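Local coordinates for intimin (Escherichia coli O127:H6 str. E2348/69, PDB 6TQD), which serves as an outer-membrane adhesin for bacterial attachment, here represented by the D00-D0 juncture domains of its extracellular passenger, at residues Lys119-Ile130 / Ala199-Gln207. Sequence-based numbering, arbitrary orientation.
Sequences KTSAKADGTEAI and ANAVIFVDQ
Between A122 and V205 the shortest backbone bond of this parallel pairing forms, V205 N to A122 O at 2.8 Å. A124 N then donates to V205 O at 2.9 Å, and A124, centre of an inverse gamma turn, ends the pairing. Upstream, I203 N reaches T120 O, and A122 N returns a bond to I203 O. K123 N, facing away from 199-207, meets E128 OE2 from above the carboxylate plane in a nearly straight bond (172°). E128 OE1 turns its anti lone pair to K119 NZ in a salt bridge, and K119 NZ also donates to A129 O; glutamate suits a place where one side chain must hold both a backbone N-H and a lysine. D125 OD1 accepts from T127 N in an Asx turn and from E128 N.

In this bacterial Ig-like domain, 121-123 is an edge strand, added parallel to 197-205 in an otherwise antiparallel sheet, before the chain crosses back to the sheet of strand 130-138, which begins at I130. Inside the sandwich, small A122 leaves room for the F204 ring, A122 CB lying 3.8 Å from F204 CE1, while K123 O lies at the ring edge. I130 CD1 meets V202 CG2 tip to tip at 3.7 Å and also touches F204 CZ. On the outer face S121 CB packs on I203 CG2. With CG anti to the backbone N (chi1 -172°), the extended K123 side chain lies obliquely across that of Q207, K123 CG 3.9 Å from Q207 CG.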
# COMPACT_ATOMS: atom_id res chain seq x y z
N LYS A 119 -2.22 0.91 -23.31
CA LYS A 119 -2.59 -0.02 -24.37
C LYS A 119 -1.84 -1.32 -24.17
O LYS A 119 -0.74 -1.33 -23.62
CB LYS A 119 -2.20 0.51 -25.76
CG LYS A 119 -2.68 1.90 -26.07
CD LYS A 119 -1.97 2.46 -27.28
CE LYS A 119 -2.41 3.88 -27.55
NZ LYS A 119 -1.70 4.45 -28.72
N THR A 120 -2.43 -2.42 -24.63
CA THR A 120 -1.78 -3.72 -24.57
C THR A 120 -1.02 -4.03 -25.85
O THR A 120 -0.19 -4.95 -25.87
CB THR A 120 -2.81 -4.83 -24.32
OG1 THR A 120 -3.75 -4.86 -25.39
CG2 THR A 120 -3.53 -4.59 -23.00
N SER A 121 -1.28 -3.29 -26.92
CA SER A 121 -0.64 -3.53 -28.20
C SER A 121 -0.59 -2.22 -28.97
O SER A 121 -1.35 -1.28 -28.70
CB SER A 121 -1.35 -4.63 -29.00
OG SER A 121 -2.66 -4.23 -29.38
N ALA A 122 0.35 -2.15 -29.91
CA ALA A 122 0.50 -0.97 -30.75
C ALA A 122 1.17 -1.40 -32.05
O ALA A 122 1.80 -2.45 -32.13
CB ALA A 122 1.33 0.11 -30.05
N LYS A 123 1.02 -0.56 -33.08
CA LYS A 123 1.64 -0.87 -34.35
C LYS A 123 3.15 -0.72 -34.27
O LYS A 123 3.67 0.19 -33.62
CB LYS A 123 1.08 0.02 -35.46
CG LYS A 123 1.55 -0.39 -36.85
CD LYS A 123 0.95 0.45 -37.96
CE LYS A 123 1.47 -0.02 -39.31
NZ LYS A 123 1.23 0.97 -40.40
N ALA A 124 3.86 -1.64 -34.93
CA ALA A 124 5.32 -1.65 -34.94
C ALA A 124 5.88 -0.74 -36.02
O ALA A 124 6.71 -1.15 -36.84
CB ALA A 124 5.82 -3.08 -35.11
N ASP A 125 5.41 0.51 -36.05
CA ASP A 125 5.83 1.48 -37.06
C ASP A 125 6.78 2.54 -36.51
O ASP A 125 7.08 3.50 -37.21
CB ASP A 125 4.61 2.15 -37.69
CG ASP A 125 3.75 2.90 -36.69
OD1 ASP A 125 4.05 2.88 -35.47
OD2 ASP A 125 2.75 3.52 -37.12
N GLY A 126 7.27 2.36 -35.29
CA GLY A 126 8.12 3.37 -34.69
C GLY A 126 7.42 4.68 -34.40
O GLY A 126 8.10 5.68 -34.14
N THR A 127 6.09 4.70 -34.46
CA THR A 127 5.35 5.95 -34.36
C THR A 127 4.26 5.86 -33.29
O THR A 127 4.12 6.78 -32.47
CB THR A 127 4.74 6.33 -35.72
OG1 THR A 127 5.76 6.27 -36.72
CG2 THR A 127 4.18 7.73 -35.68
N GLU A 128 3.48 4.79 -33.28
CA GLU A 128 2.42 4.68 -32.28
C GLU A 128 3.03 4.54 -30.89
O GLU A 128 3.93 3.72 -30.68
CB GLU A 128 1.48 3.52 -32.54
CG GLU A 128 0.32 3.56 -31.53
CD GLU A 128 -0.78 2.55 -31.76
OE1 GLU A 128 -1.80 2.64 -31.04
OE2 GLU A 128 -0.63 1.66 -32.62
N ALA A 129 2.54 5.34 -29.95
CA ALA A 129 3.09 5.38 -28.61
C ALA A 129 2.21 4.60 -27.65
O ALA A 129 0.98 4.68 -27.69
CB ALA A 129 3.18 6.83 -28.13
N ILE A 130 2.86 3.83 -26.78
CA ILE A 130 2.25 3.26 -25.58
C ILE A 130 2.72 4.10 -24.40
O ILE A 130 3.93 4.27 -24.19
CB ILE A 130 2.64 1.79 -25.40
CG1 ILE A 130 2.13 0.95 -26.59
CG2 ILE A 130 2.10 1.26 -24.08
CD1 ILE A 130 2.51 -0.51 -26.51
N ALA A 199 6.29 -3.57 -15.57
CA ALA A 199 4.94 -3.55 -16.10
C ALA A 199 4.64 -4.87 -16.83
O ALA A 199 5.55 -5.63 -17.18
CB ALA A 199 4.79 -2.42 -17.13
N ASN A 200 3.36 -5.12 -17.08
CA ASN A 200 2.99 -6.26 -17.89
C ASN A 200 3.53 -6.07 -19.31
O ASN A 200 3.67 -4.95 -19.80
CB ASN A 200 1.47 -6.41 -17.95
CG ASN A 200 0.88 -6.94 -16.66
OD1 ASN A 200 1.59 -7.52 -15.83
ND2 ASN A 200 -0.42 -6.76 -16.49
N ALA A 201 3.84 -7.18 -19.97
CA ALA A 201 4.36 -7.11 -21.32
C ALA A 201 3.31 -6.49 -22.22
O ALA A 201 2.11 -6.69 -22.04
CB ALA A 201 4.69 -8.51 -21.83
N VAL A 202 3.78 -5.71 -23.20
CA VAL A 202 2.96 -5.23 -24.30
C VAL A 202 3.54 -5.83 -25.57
O VAL A 202 4.67 -6.33 -25.58
CB VAL A 202 2.93 -3.69 -24.39
CG1 VAL A 202 2.36 -3.10 -23.11
CG2 VAL A 202 4.33 -3.14 -24.65
N ILE A 203 2.77 -5.79 -26.64
CA ILE A 203 3.17 -6.39 -27.91
C ILE A 203 3.03 -5.35 -29.01
O ILE A 203 1.98 -4.71 -29.14
CB ILE A 203 2.36 -7.66 -28.22
CG1 ILE A 203 2.92 -8.35 -29.47
CG2 ILE A 203 0.89 -7.33 -28.40
CD1 ILE A 203 2.49 -9.79 -29.61
N PHE A 204 4.07 -5.21 -29.83
CA PHE A 204 4.00 -4.39 -31.04
C PHE A 204 3.72 -5.31 -32.22
O PHE A 204 4.36 -6.37 -32.35
CB PHE A 204 5.30 -3.62 -31.23
CG PHE A 204 5.49 -2.48 -30.26
CD1 PHE A 204 4.98 -1.22 -30.54
CD2 PHE A 204 6.15 -2.67 -29.06
CE1 PHE A 204 5.14 -0.17 -29.66
CE2 PHE A 204 6.32 -1.62 -28.17
CZ PHE A 204 5.81 -0.38 -28.46
N VAL A 205 2.76 -4.92 -33.06
CA VAL A 205 2.20 -5.79 -34.09
C VAL A 205 2.40 -5.19 -35.47
O VAL A 205 2.24 -3.98 -35.66
CB VAL A 205 0.69 -6.03 -33.82
CG1 VAL A 205 0.14 -7.08 -34.78
CG2 VAL A 205 0.46 -6.45 -32.38
N ASP A 206 2.75 -6.03 -36.43
CA ASP A 206 2.83 -5.59 -37.81
C ASP A 206 1.44 -5.65 -38.45
O ASP A 206 0.62 -6.52 -38.14
CB ASP A 206 3.76 -6.49 -38.63
CG ASP A 206 5.22 -6.18 -38.40
OD1 ASP A 206 5.54 -5.02 -38.06
OD2 ASP A 206 6.06 -7.09 -38.58
N GLN A 207 1.19 -4.71 -39.35
CA GLN A 207 -0.11 -4.62 -40.01
C GLN A 207 -0.08 -3.56 -41.11
O GLN A 207 0.85 -2.76 -41.19
CB GLN A 207 -1.20 -4.29 -39.00
CG GLN A 207 -0.95 -3.03 -38.20
CD GLN A 207 -1.95 -2.85 -37.07
OE1 GLN A 207 -1.76 -3.36 -35.97
NE2 GLN A 207 -3.03 -2.12 -37.35
OXT GLN A 207 -0.98 -3.49 -41.94
O HOH W 1 1.43 -0.81 -42.47